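Local coordinates for protein cellulose hydrolase (Bacillus licheniformis, PDB 4YZT) that hydrolyses internal beta-1,4-glucosidic bonds of cellulose as a family 5 endoglucanase and is caught here with a cello-oligosaccharide bound in its cleft, at residues G38-L41 with T46-S49; T40-P45 with I115-W120; K139-I144 with L155-V160; Y169-L174 with G197-N202. All blocks are in the same frame, centred on the assembly; numbering follows the deposited sequence.

Contact 1 (G38-L41 with T46-S49); sequences GNTL and TEGS. With BGC (beta-D-glucopyranose), chain B; BGC (beta-D-glucopyranose), chain C.
Glu-47 turns CG away from its own backbone N (chi1 -172°) and stays extended beyond it, which lays the chain alongside Thr-40 and Leu-41, pointing the same way as each. Thr-40 has CG2 anti to its N and OG1 anti to its carbonyl carbon (chi1 -50°), and this sets the methyl beside the glutamate. Thr-40 CG2 and Leu-41 CD1 each come within 3.7 Å of Glu-47 OE2. The carboxylate is held from beyond the two segments, by a salt bridge to Arg-96 and by the backbone N of Val-55. At the base of the same side chain, the CA-H of Glu-47 points at Thr-40 O, with CA to O 3.3 Å and 158° at the hydrogen. Both segments belong to the long loop after barrel strand 34-36, at the C-terminal end of the TIM barrel where the glycan binds. Residues 46-49 form a type II beta turn, closed by Ser-49 N to Thr-46 O at 3.0 Å. Gly-48 sits at backbone angles that call for glycine. One water donates to Asn-39 O and takes a weak bond from Gly-48 N, linking loop and turn. Asn-39 ND2 donates to O3 of the chain B glucose at 3.0 Å, and Asn-51 OD1 accepts from the same nitrogen. Thr-40 OG1 donates to Gly-38 O at 2.7 Å, from above the carbonyl plane.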
loop_
_atom_site.group_PDB
_atom_site.type_symbol
_atom_site.label_atom_id
_atom_site.label_comp_id
_atom_site.label_asym_id
_atom_site.label_seq_id
_atom_site.Cartn_x
_atom_site.Cartn_y
_atom_site.Cartn_z
ATOM N N GLY A 38 -6.555 -4.921 6.442
ATOM C CA GLY A 38 -6.035 -3.848 7.280
ATOM C C GLY A 38 -7.104 -3.037 8.000
ATOM O O GLY A 38 -8.263 -3.012 7.579
ATOM N N ASN A 39 -6.711 -2.394 9.103
ATOM C CA ASN A 39 -7.574 -1.465 9.841
ATOM C C ASN A 39 -8.939 -2.066 10.215
ATOM O O ASN A 39 -9.989 -1.403 10.112
ATOM C CB ASN A 39 -7.761 -0.163 9.032
ATOM C CG ASN A 39 -6.521 0.751 9.073
ATOM O OD1 ASN A 39 -5.425 0.331 9.450
ATOM N ND2 ASN A 39 -6.708 2.018 8.691
ATOM N N THR A 40 -8.923 -3.326 10.645
ATOM C CA THR A 40 -10.152 -4.071 10.912
ATOM C C THR A 40 -10.059 -4.701 12.309
ATOM O O THR A 40 -10.350 -4.018 13.299
ATOM C CB THR A 40 -10.421 -5.123 9.795
ATOM O OG1 THR A 40 -10.316 -4.471 8.520
ATOM C CG2 THR A 40 -11.808 -5.712 9.931
ATOM N N LEU A 41 -9.613 -5.951 12.435
ATOM C CA LEU A 41 -9.442 -6.487 13.793
ATOM C C LEU A 41 -8.222 -5.872 14.490
ATOM O O LEU A 41 -8.038 -6.059 15.696
ATOM C CB LEU A 41 -9.337 -8.006 13.788
ATOM C CG LEU A 41 -10.673 -8.700 13.496
ATOM C CD1 LEU A 41 -10.897 -8.831 11.994
ATOM C CD2 LEU A 41 -10.717 -10.069 14.141
ATOM N N THR A 46 -11.167 -1.370 19.149
ATOM C CA THR A 46 -11.760 -2.619 18.708
ATOM C C THR A 46 -12.092 -2.615 17.216
ATOM O O THR A 46 -11.910 -1.607 16.518
ATOM C CB THR A 46 -13.032 -2.946 19.535
ATOM O OG1 THR A 46 -13.436 -4.300 19.279
ATOM C CG2 THR A 46 -14.182 -1.987 19.210
ATOM N N GLU A 47 -12.531 -3.767 16.722
ATOM C CA GLU A 47 -12.917 -3.903 15.334
ATOM C C GLU A 47 -14.041 -2.929 15.022
ATOM O O GLU A 47 -15.068 -2.916 15.706
ATOM C CB GLU A 47 -13.357 -5.337 15.028
ATOM C CG GLU A 47 -13.600 -5.609 13.539
ATOM C CD GLU A 47 -14.234 -6.980 13.266
ATOM O OE1 GLU A 47 -14.671 -7.658 14.219
ATOM O OE2 GLU A 47 -14.302 -7.379 12.082
ATOM N N GLY A 48 -13.827 -2.108 14.001
ATOM C CA GLY A 48 -14.809 -1.131 13.578
ATOM C C GLY A 48 -14.525 0.256 14.127
ATOM O O GLY A 48 -15.253 1.210 13.829
ATOM N N SER A 49 -13.481 0.378 14.946
ATOM C CA SER A 49 -13.173 1.670 15.570
ATOM C C SER A 49 -12.577 2.669 14.576
ATOM O O SER A 49 -12.666 3.888 14.773
ATOM C CB SER A 49 -12.200 1.494 16.746
ATOM O OG SER A 49 -12.845 0.940 17.880
HETATM C C2 BGC B . -2.593 2.200 8.150
HETATM C C3 BGC B . -3.181 3.481 8.649
HETATM C C4 BGC B . -3.381 3.421 10.131
HETATM C C5 BGC B . -2.080 3.087 10.837
HETATM C C6 BGC B . -2.318 2.976 12.321
HETATM C C1 BGC B . -1.308 1.884 8.873
HETATM O O2 BGC B . -2.343 2.249 6.727
HETATM O O3 BGC B . -4.431 3.739 7.937
HETATM O O4 BGC B . -3.867 4.700 10.700
HETATM O O5 BGC B . -1.498 1.822 10.342
HETATM O O6 BGC B . -1.074 2.868 13.010
HETATM C C2 BGC C . -5.603 5.616 12.043
HETATM C C3 BGC C . -7.091 5.654 12.247
HETATM C C4 BGC C . -7.836 5.995 11.010
HETATM C C5 BGC C . -7.394 5.120 9.875
HETATM C C6 BGC C . -8.038 5.592 8.616
HETATM C C1 BGC C . -5.250 4.666 10.941
HETATM O O2 BGC C . -4.912 5.226 13.241
HETATM O O3 BGC C . -7.394 6.617 13.281
HETATM O O4 BGC C . -9.273 5.726 11.115
HETATM O O5 BGC C . -5.924 5.122 9.722
HETATM O O6 BGC C . -7.515 6.859 8.310
HETATM O O HOH W 1 -12.076 -0.372 11.882
#

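Contact 2 (T40-P45 with I115-W120); sequences TLDAVP and IHHDSW. With BGC (beta-D-glucopyranose), chain D; BGC (beta-D-glucopyranose), chain B; EDO (1,2-ethanediol), chain E.
The sugar-binding cleft at the C-terminal end of the TIM barrel is lined here by two consecutive histidines, and the loop after strand 34-36 packs against them. Asp-42 CB lies 3.8 Å from His-116 CD2, the side chains alongside each other with carboxylate and ring planes 83° apart. Asp-42 O approaches the edge of the His-117 ring, 3.2 Å from CD2. The rings also meet: His-116 CD2 sits over the centre of one face of His-117. With CG swung away from the backbone N (chi1 -153°), the ring of His-116 points NE2 at O3 of the chain D glucose, 3.1 Å away in a nearly straight hydrogen bond (171°). Were an alanine here, that glucose hydroxyl would probably lose its histidine partner, and one face of His-117 the ring edge that lies on it. Val-44 CG2 touches His-117 CB loosely. Asp-42 OD1 takes the N-H of Thr-40 at 2.7 Å, and OD2 that of Asn-39, so the loop backbone fixes the carboxylate. One water joins Asp-42 OD2, at 2.6 Å, to His-117 NE2 and the same glucose O3. Loop, histidine and sugar share one polar network, so the loop's position probably influences how this glucose is held.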
loop_
_atom_site.group_PDB
_atom_site.type_symbol
_atom_site.label_atom_id
_atom_site.label_comp_id
_atom_site.label_asym_id
_atom_site.label_seq_id
_atom_site.Cartn_x
_atom_site.Cartn_y
_atom_site.Cartn_z
ATOM N N THR A 40 -8.923 -3.326 10.645
ATOM C CA THR A 40 -10.152 -4.071 10.912
ATOM C C THR A 40 -10.059 -4.701 12.309
ATOM O O THR A 40 -10.350 -4.018 13.299
ATOM C CB THR A 40 -10.421 -5.123 9.795
ATOM O OG1 THR A 40 -10.316 -4.471 8.520
ATOM C CG2 THR A 40 -11.808 -5.712 9.931
ATOM N N LEU A 41 -9.613 -5.951 12.435
ATOM C CA LEU A 41 -9.442 -6.487 13.793
ATOM C C LEU A 41 -8.222 -5.872 14.490
ATOM O O LEU A 41 -8.038 -6.059 15.696
ATOM C CB LEU A 41 -9.337 -8.006 13.788
ATOM C CG LEU A 41 -10.673 -8.700 13.496
ATOM C CD1 LEU A 41 -10.897 -8.831 11.994
ATOM C CD2 LEU A 41 -10.717 -10.069 14.141
ATOM N N ASP A 42 -7.400 -5.142 13.731
ATOM C CA ASP A 42 -6.236 -4.450 14.293
ATOM C C ASP A 42 -6.579 -3.032 14.757
ATOM O O ASP A 42 -5.729 -2.359 15.339
ATOM C CB ASP A 42 -5.080 -4.375 13.281
ATOM C CG ASP A 42 -5.542 -3.954 11.887
ATOM O OD1 ASP A 42 -6.592 -4.466 11.444
ATOM O OD2 ASP A 42 -4.864 -3.122 11.240
ATOM N N ALA A 43 -7.803 -2.580 14.506
ATOM C CA ALA A 43 -8.180 -1.227 14.923
ATOM C C ALA A 43 -8.287 -1.097 16.440
ATOM O O ALA A 43 -8.415 -2.089 17.166
ATOM C CB ALA A 43 -9.505 -0.803 14.263
ATOM N N VAL A 44 -8.271 0.150 16.899
ATOM C CA VAL A 44 -8.110 0.494 18.314
ATOM C C VAL A 44 -9.195 1.466 18.752
ATOM O O VAL A 44 -9.319 2.544 18.169
ATOM C CB VAL A 44 -6.709 1.133 18.566
ATOM C CG1 VAL A 44 -6.599 1.674 19.992
ATOM C CG2 VAL A 44 -5.600 0.142 18.282
ATOM N N PRO A 45 -9.963 1.116 19.797
ATOM C CA PRO A 45 -9.778 -0.046 20.688
ATOM C C PRO A 45 -10.325 -1.384 20.173
ATOM O O PRO A 45 -9.978 -2.431 20.727
ATOM C CB PRO A 45 -10.538 0.373 21.957
ATOM C CG PRO A 45 -11.630 1.288 21.440
ATOM C CD PRO A 45 -10.993 2.044 20.302
ATOM N N ILE A 115 -0.277 -10.857 16.241
ATOM C CA ILE A 115 -0.491 -9.829 17.247
ATOM C C ILE A 115 0.004 -8.522 16.613
ATOM O O ILE A 115 1.154 -8.445 16.182
ATOM C CB ILE A 115 0.273 -10.128 18.555
ATOM C CG1 ILE A 115 -0.272 -11.403 19.225
ATOM C CG2 ILE A 115 0.237 -8.920 19.503
ATOM C CD1 ILE A 115 0.325 -11.691 20.606
ATOM N N HIS A 116 -0.854 -7.504 16.533
ATOM C CA HIS A 116 -0.523 -6.344 15.721
ATOM C C HIS A 116 -0.158 -5.092 16.541
ATOM O O HIS A 116 0.991 -4.960 16.996
ATOM C CB HIS A 116 -1.679 -6.052 14.739
ATOM C CG HIS A 116 -1.236 -5.355 13.484
ATOM N ND1 HIS A 116 -0.548 -6.002 12.476
ATOM C CD2 HIS A 116 -1.336 -4.060 13.099
ATOM C CE1 HIS A 116 -0.279 -5.143 11.511
ATOM N NE2 HIS A 116 -0.751 -3.955 11.863
ATOM N N HIS A 117 -1.105 -4.177 16.750
ATOM C CA HIS A 117 -0.738 -2.885 17.347
ATOM C C HIS A 117 -0.457 -2.950 18.846
ATOM O O HIS A 117 -0.016 -1.958 19.441
ATOM C CB HIS A 117 -1.806 -1.840 17.051
ATOM C CG HIS A 117 -1.789 -1.372 15.626
ATOM N ND1 HIS A 117 -0.617 -1.159 14.934
ATOM C CD2 HIS A 117 -2.796 -1.098 14.762
ATOM C CE1 HIS A 117 -0.903 -0.766 13.701
ATOM N NE2 HIS A 117 -2.215 -0.725 13.574
ATOM N N ASP A 118 -0.662 -4.123 19.447
ATOM C CA ASP A 118 -0.095 -4.401 20.763
ATOM C C ASP A 118 1.394 -4.048 20.825
ATOM O O ASP A 118 1.908 -3.686 21.889
ATOM C CB ASP A 118 -0.284 -5.869 21.112
ATOM C CG ASP A 118 -1.721 -6.294 21.002
ATOM O OD1 ASP A 118 -2.139 -6.689 19.882
ATOM O OD2 ASP A 118 -2.419 -6.210 22.031
ATOM N N SER A 119 2.074 -4.146 19.683
ATOM C CA SER A 119 3.512 -3.862 19.606
ATOM C C SER A 119 3.878 -2.519 20.256
ATOM O O SER A 119 4.823 -2.443 21.046
ATOM C CB SER A 119 3.988 -3.875 18.148
ATOM O OG SER A 119 3.388 -2.812 17.412
ATOM N N TRP A 120 3.116 -1.470 19.951
ATOM C CA TRP A 120 3.409 -0.164 20.538
ATOM C C TRP A 120 2.430 0.208 21.648
ATOM O O TRP A 120 2.736 1.051 22.483
ATOM C CB TRP A 120 3.431 0.929 19.455
ATOM C CG TRP A 120 2.219 0.988 18.588
ATOM C CD1 TRP A 120 2.036 0.346 17.392
ATOM C CD2 TRP A 120 1.014 1.742 18.828
ATOM N NE1 TRP A 120 0.788 0.646 16.884
ATOM C CE2 TRP A 120 0.143 1.493 17.741
ATOM C CE3 TRP A 120 0.581 2.580 19.862
ATOM C CZ2 TRP A 120 -1.132 2.064 17.654
ATOM C CZ3 TRP A 120 -0.693 3.153 19.770
ATOM C CH2 TRP A 120 -1.526 2.894 18.671
HETATM C C2 BGC D . 1.961 -1.292 10.005
HETATM C C3 BGC D . 0.612 -0.966 9.468
HETATM C C4 BGC D . 0.548 0.403 8.955
HETATM C C5 BGC D . 1.618 0.575 7.876
HETATM C C6 BGC D . 1.634 1.902 7.167
HETATM C C1 BGC D . 2.896 -1.015 8.859
HETATM O O1 BGC D . 4.169 -1.581 8.944
HETATM O O2 BGC D . 2.090 -2.710 10.339
HETATM O O3 BGC D . -0.474 -1.227 10.466
HETATM O O4 BGC D . -0.805 0.642 8.425
HETATM O O5 BGC D . 2.916 0.390 8.525
HETATM O O6 BGC D . 2.012 2.885 8.117
HETATM C C2 BGC B . -2.593 2.200 8.150
HETATM C C3 BGC B . -3.181 3.481 8.649
HETATM C C4 BGC B . -3.381 3.421 10.131
HETATM C C5 BGC B . -2.080 3.087 10.837
HETATM C C6 BGC B . -2.318 2.976 12.321
HETATM C C1 BGC B . -1.308 1.884 8.873
HETATM O O2 BGC B . -2.343 2.249 6.727
HETATM O O3 BGC B . -4.431 3.739 7.937
HETATM O O4 BGC B . -3.867 4.700 10.700
HETATM O O5 BGC B . -1.498 1.822 10.342
HETATM O O6 BGC B . -1.074 2.868 13.010
HETATM C C1 EDO E . -10.722 5.549 19.243
HETATM O O1 EDO E . -10.437 4.978 17.960
HETATM C C2 EDO E . -11.298 6.950 19.055
HETATM O O2 EDO E . -12.455 6.888 18.205
HETATM O O HOH W 2 -3.443 -0.985 10.958
#

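Contact 3 (K139-I144 with L155-V160); sequences KVWKQI and LLFEIV
Trp-141, on helix 130-147, fills the space between the helix and the end of barrel strand 155-158. Its indole N-H donates to Ile-159 O, with NE1 to O 2.9 Å and 161° at the hydrogen. The bond lies in both the ring plane and the carbonyl plane and uses a lone pair of the oxygen. Next along the same edge, Trp-141 CZ2 is 3.3 Å from Glu-158 O. Phe-157 meets the six-membered ring of the indole: its CB is 3.6 Å from Trp-141 CH2, and Trp-141 CZ3 sits over one face of the phenyl ring. The ring centroids are 5.4 Å apart with planes at 42°, an oblique pair. Ile-159 has CG1 beside its backbone N (chi1 -59°), and CD1 comes over one face of the indole, 4.1 Å from CE2. Ile-159 also packs on helix 168-184 and strand 194-196. This is helix-on-strand packing of the beta/alpha barrel, with the tryptophan reaching the backbone where strand becomes loop. The hydrogen bond, Phe-157 and Ile-159 together limit the turning of the indole. A buried N-H and a buried carbonyl O satisfy each other, so the indole can lie in an apolar layer without an unmet donor.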
loop_
_atom_site.group_PDB
_atom_site.type_symbol
_atom_site.label_atom_id
_atom_site.label_comp_id
_atom_site.label_asym_id
_atom_site.label_seq_id
_atom_site.Cartn_x
_atom_site.Cartn_y
_atom_site.Cartn_z
ATOM N N LYS A 139 1.564 -15.368 28.176
ATOM C CA LYS A 139 0.238 -15.835 28.566
ATOM C C LYS A 139 -0.792 -15.542 27.471
ATOM O O LYS A 139 -1.731 -16.318 27.277
ATOM C CB LYS A 139 -0.178 -15.220 29.904
ATOM C CG LYS A 139 0.601 -15.816 31.091
ATOM C CD LYS A 139 0.329 -15.100 32.399
ATOM C CE LYS A 139 1.114 -15.726 33.573
ATOM N NZ LYS A 139 1.171 -14.820 34.781
ATOM N N VAL A 140 -0.602 -14.439 26.750
ATOM C CA VAL A 140 -1.445 -14.111 25.609
ATOM C C VAL A 140 -1.224 -15.125 24.478
ATOM O O VAL A 140 -2.191 -15.666 23.942
ATOM C CB VAL A 140 -1.183 -12.674 25.097
ATOM C CG1 VAL A 140 -1.910 -12.405 23.759
ATOM C CG2 VAL A 140 -1.592 -11.646 26.159
ATOM N N TRP A 141 0.033 -15.407 24.133
ATOM C CA TRP A 141 0.297 -16.321 23.026
ATOM C C TRP A 141 -0.123 -17.751 23.364
ATOM O O TRP A 141 -0.597 -18.459 22.482
ATOM C CB TRP A 141 1.777 -16.281 22.591
ATOM C CG TRP A 141 1.946 -15.583 21.264
ATOM C CD1 TRP A 141 2.680 -14.455 21.010
ATOM C CD2 TRP A 141 1.319 -15.943 20.020
ATOM N NE1 TRP A 141 2.554 -14.104 19.676
ATOM C CE2 TRP A 141 1.725 -15.000 19.053
ATOM C CE3 TRP A 141 0.455 -16.976 19.636
ATOM C CZ2 TRP A 141 1.296 -15.058 17.717
ATOM C CZ3 TRP A 141 0.031 -17.034 18.316
ATOM C CH2 TRP A 141 0.451 -16.078 17.373
ATOM N N LYS A 142 0.019 -18.177 24.624
ATOM C CA LYS A 142 -0.429 -19.530 24.967
ATOM C C LYS A 142 -1.937 -19.627 24.721
ATOM O O LYS A 142 -2.411 -20.619 24.184
ATOM C CB LYS A 142 -0.079 -19.910 26.417
ATOM C CG LYS A 142 -0.376 -21.375 26.745
ATOM C CD LYS A 142 -0.044 -21.709 28.202
ATOM C CE LYS A 142 1.454 -21.740 28.452
ATOM N N GLN A 143 -2.683 -18.572 25.052
ATOM C CA GLN A 143 -4.132 -18.593 24.816
ATOM C C GLN A 143 -4.495 -18.662 23.330
ATOM O O GLN A 143 -5.403 -19.419 22.926
ATOM C CB GLN A 143 -4.798 -17.365 25.451
ATOM C CG GLN A 143 -4.865 -17.426 26.970
ATOM C CD GLN A 143 -5.502 -16.183 27.571
ATOM O OE1 GLN A 143 -6.717 -16.005 27.512
ATOM N NE2 GLN A 143 -4.673 -15.313 28.150
ATOM N N ILE A 144 -3.804 -17.867 22.512
ATOM C CA ILE A 144 -4.043 -17.884 21.074
ATOM C C ILE A 144 -3.659 -19.253 20.498
ATOM O O ILE A 144 -4.420 -19.849 19.736
ATOM C CB ILE A 144 -3.269 -16.764 20.360
ATOM C CG1 ILE A 144 -3.643 -15.408 20.959
ATOM C CG2 ILE A 144 -3.562 -16.758 18.855
ATOM C CD1 ILE A 144 -2.847 -14.238 20.370
ATOM N N LEU A 155 -3.113 -22.386 8.284
ATOM C CA LEU A 155 -3.054 -21.251 9.205
ATOM C C LEU A 155 -1.642 -21.121 9.776
ATOM O O LEU A 155 -1.087 -22.078 10.329
ATOM C CB LEU A 155 -4.090 -21.390 10.329
ATOM C CG LEU A 155 -4.080 -20.291 11.417
ATOM C CD1 LEU A 155 -4.443 -18.902 10.869
ATOM C CD2 LEU A 155 -5.002 -20.679 12.560
ATOM N N LEU A 156 -1.074 -19.931 9.609
ATOM C CA LEU A 156 0.259 -19.582 10.090
ATOM C C LEU A 156 0.126 -18.620 11.272
ATOM O O LEU A 156 -0.802 -17.812 11.311
ATOM C CB LEU A 156 1.099 -18.927 8.983
ATOM C CG LEU A 156 1.503 -19.741 7.735
ATOM C CD1 LEU A 156 0.364 -19.810 6.732
ATOM C CD2 LEU A 156 2.737 -19.142 7.070
ATOM N N PHE A 157 1.044 -18.705 12.232
ATOM C CA PHE A 157 1.095 -17.719 13.322
ATOM C C PHE A 157 2.247 -16.749 13.099
ATOM O O PHE A 157 3.376 -17.181 12.847
ATOM C CB PHE A 157 1.299 -18.371 14.698
ATOM C CG PHE A 157 0.174 -19.266 15.165
ATOM C CD1 PHE A 157 -1.095 -19.178 14.637
ATOM C CD2 PHE A 157 0.413 -20.203 16.165
ATOM C CE1 PHE A 157 -2.122 -20.023 15.094
ATOM C CE2 PHE A 157 -0.598 -21.050 16.625
ATOM C CZ PHE A 157 -1.866 -20.953 16.090
ATOM N N GLU A 158 1.975 -15.452 13.223
ATOM C CA GLU A 158 3.023 -14.429 13.210
ATOM C C GLU A 158 3.161 -13.818 14.613
ATOM O O GLU A 158 2.231 -13.207 15.132
ATOM C CB GLU A 158 2.725 -13.343 12.177
ATOM C CG GLU A 158 3.734 -12.194 12.221
ATOM C CD GLU A 158 3.359 -11.045 11.284
ATOM O OE1 GLU A 158 2.229 -11.050 10.752
ATOM O OE2 GLU A 158 4.194 -10.134 11.096
ATOM N N ILE A 159 4.321 -14.007 15.229
ATOM C CA ILE A 159 4.518 -13.646 16.640
ATOM C C ILE A 159 4.160 -12.188 17.013
ATOM O O ILE A 159 3.403 -11.972 17.966
ATOM C CB ILE A 159 5.971 -13.934 17.064
ATOM C CG1 ILE A 159 6.290 -15.417 16.850
ATOM C CG2 ILE A 159 6.204 -13.575 18.535
ATOM C CD1 ILE A 159 5.331 -16.339 17.589
ATOM N N VAL A 160 4.687 -11.206 16.277
ATOM C CA VAL A 160 4.411 -9.802 16.577
ATOM C C VAL A 160 4.716 -8.871 15.384
ATOM O O VAL A 160 5.750 -8.998 14.717
ATOM C CB VAL A 160 5.224 -9.320 17.833
ATOM C CG1 VAL A 160 6.746 -9.448 17.612
ATOM C CG2 VAL A 160 4.868 -7.896 18.225
#

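Contact 4 (Y169-L174 with G197-N202); sequences YQMNLL and GGLEDN
Met-171 carries the helix side of this contact with the loop after strand 194-196. Its CG lies anti to the backbone N (chi1 174°), and the chain then bends at chi2 and chi3, which lays the thioether along the loop backbone. Its SD is 4.0 Å from both Gly-198 C and Leu-199 N, and its CE is 3.8 Å from Gly-197 O. Nearer the helix, Met-171 CB meets Leu-199 CD2 at 4.2 Å. Cut back to alanine, this position would probably lose the thioether's contact with Gly-197 and Gly-198 and open a gap beside Leu-199. Further on, Asn-172 ND2 and OD1 bond to Ser-209 O and Glu-211 N, respectively. No hydrogen bond joins the two segments. The arrangement is that of a TIM barrel, in which an outer helix packs against the loop following the next strand.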
loop_
_atom_site.group_PDB
_atom_site.type_symbol
_atom_site.label_atom_id
_atom_site.label_comp_id
_atom_site.label_asym_id
_atom_site.label_seq_id
_atom_site.Cartn_x
_atom_site.Cartn_y
_atom_site.Cartn_z
ATOM N N TYR A 169 18.702 -8.264 21.260
ATOM C CA TYR A 169 18.799 -9.445 22.107
ATOM C C TYR A 169 17.436 -9.832 22.661
ATOM O O TYR A 169 17.071 -11.011 22.690
ATOM C CB TYR A 169 19.773 -9.196 23.258
ATOM C CG TYR A 169 19.939 -10.383 24.152
ATOM C CD1 TYR A 169 20.949 -11.305 23.910
ATOM C CD2 TYR A 169 19.102 -10.590 25.243
ATOM C CE1 TYR A 169 21.117 -12.403 24.717
ATOM C CE2 TYR A 169 19.262 -11.694 26.061
ATOM C CZ TYR A 169 20.274 -12.598 25.789
ATOM O OH TYR A 169 20.479 -13.708 26.587
ATOM N N GLN A 170 16.694 -8.827 23.119
ATOM C CA GLN A 170 15.361 -9.053 23.660
ATOM C C GLN A 170 14.397 -9.559 22.594
ATOM O O GLN A 170 13.538 -10.400 22.857
ATOM C CB GLN A 170 14.825 -7.763 24.270
ATOM C CG GLN A 170 15.473 -7.379 25.584
ATOM C CD GLN A 170 14.849 -6.121 26.144
ATOM O OE1 GLN A 170 14.972 -5.046 25.555
ATOM N NE2 GLN A 170 14.146 -6.253 27.270
ATOM N N MET A 171 14.545 -9.023 21.389
ATOM C CA MET A 171 13.764 -9.475 20.251
ATOM C C MET A 171 14.004 -10.957 19.989
ATOM O O MET A 171 13.070 -11.733 19.793
ATOM C CB MET A 171 14.120 -8.675 19.003
ATOM C CG MET A 171 13.438 -9.204 17.758
ATOM S SD MET A 171 11.757 -8.573 17.577
ATOM C CE MET A 171 10.783 -10.057 17.688
ATOM N N ASN A 172 15.270 -11.346 19.980
ATOM C CA ASN A 172 15.596 -12.741 19.743
ATOM C C ASN A 172 15.100 -13.640 20.881
ATOM O O ASN A 172 14.622 -14.752 20.634
ATOM C CB ASN A 172 17.099 -12.895 19.511
ATOM C CG ASN A 172 17.535 -12.339 18.151
ATOM O OD1 ASN A 172 16.794 -12.412 17.157
ATOM N ND2 ASN A 172 18.737 -11.777 18.103
ATOM N N LEU A 173 15.172 -13.144 22.116
ATOM C CA LEU A 173 14.605 -13.852 23.260
ATOM C C LEU A 173 13.098 -14.000 23.107
ATOM O O LEU A 173 12.539 -15.059 23.385
ATOM C CB LEU A 173 14.917 -13.125 24.579
ATOM C CG LEU A 173 14.208 -13.654 25.838
ATOM C CD1 LEU A 173 14.627 -15.083 26.122
ATOM C CD2 LEU A 173 14.477 -12.777 27.067
ATOM N N LEU A 174 12.446 -12.924 22.676
ATOM C CA LEU A 174 10.997 -12.907 22.585
ATOM C C LEU A 174 10.567 -13.940 21.555
ATOM O O LEU A 174 9.643 -14.706 21.800
ATOM C CB LEU A 174 10.489 -11.510 22.217
ATOM C CG LEU A 174 8.988 -11.231 22.078
ATOM C CD1 LEU A 174 8.739 -9.723 22.200
ATOM C CD2 LEU A 174 8.448 -11.727 20.746
ATOM N N GLY A 197 10.581 -12.210 12.771
ATOM C CA GLY A 197 11.461 -11.266 12.108
ATOM C C GLY A 197 12.311 -10.525 13.111
ATOM O O GLY A 197 12.350 -10.903 14.278
ATOM N N GLY A 198 12.986 -9.471 12.651
ATOM C CA GLY A 198 13.781 -8.635 13.531
ATOM C C GLY A 198 12.995 -7.426 14.001
ATOM O O GLY A 198 11.791 -7.326 13.755
ATOM N N LEU A 199 13.673 -6.513 14.698
ATOM C CA LEU A 199 13.043 -5.275 15.150
ATOM C C LEU A 199 12.332 -4.545 14.014
ATOM O O LEU A 199 12.882 -4.404 12.925
ATOM C CB LEU A 199 14.077 -4.341 15.784
ATOM C CG LEU A 199 14.518 -4.830 17.158
ATOM C CD1 LEU A 199 15.775 -4.099 17.627
ATOM C CD2 LEU A 199 13.370 -4.641 18.139
ATOM N N GLU A 200 11.106 -4.108 14.293
ATOM C CA GLU A 200 10.306 -3.293 13.381
ATOM C C GLU A 200 9.987 -3.977 12.049
ATOM O O GLU A 200 9.629 -3.297 11.087
ATOM C CB GLU A 200 11.013 -1.944 13.131
ATOM C CG GLU A 200 11.188 -1.122 14.402
ATOM C CD GLU A 200 11.700 0.290 14.148
ATOM O OE1 GLU A 200 12.394 0.510 13.134
ATOM O OE2 GLU A 200 11.408 1.184 14.969
ATOM N N ASP A 201 10.080 -5.313 12.015
ATOM C CA ASP A 201 9.936 -6.087 10.783
ATOM C C ASP A 201 10.809 -5.492 9.686
ATOM O O ASP A 201 10.440 -5.477 8.518
ATOM C CB ASP A 201 8.466 -6.142 10.329
ATOM C CG ASP A 201 7.637 -7.119 11.153
ATOM O OD1 ASP A 201 8.174 -8.173 11.559
ATOM O OD2 ASP A 201 6.451 -6.828 11.407
ATOM N N ASN A 202 11.970 -4.983 10.074
ATOM C CA ASN A 202 12.818 -4.267 9.137
ATOM C C ASN A 202 13.824 -5.211 8.479
ATOM O O ASN A 202 14.395 -6.095 9.122
ATOM C CB ASN A 202 13.520 -3.095 9.847
ATOM C CG ASN A 202 14.557 -2.415 8.973
ATOM O OD1 ASN A 202 15.708 -2.843 8.924
ATOM N ND2 ASN A 202 14.158 -1.348 8.286
#

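All four contacts lie in the TIM-barrel catalytic module and follow the chain in order around it. Contacts 1 and 2 share Thr-40 and Leu-41 of the loop after strand 34-36. Their centres are about 8 Å apart, and both touch the chain B glucose. Contact 2 leads into contact 3, centres about 14 Å apart, where Ile-115 packs on Trp-141, Val-140 and Ile-144. Contacts 3 and 4, centres about 15 Å apart, touch through Ile-159 on Leu-174 and Val-160 on Met-171. The centres of contacts 1 and 4 are about 25 Å apart, and these two do not touch. The glycan cleft at contacts 1 and 2 is connected, by side-chain packing, to the helix layer at 130-147 and 168-184.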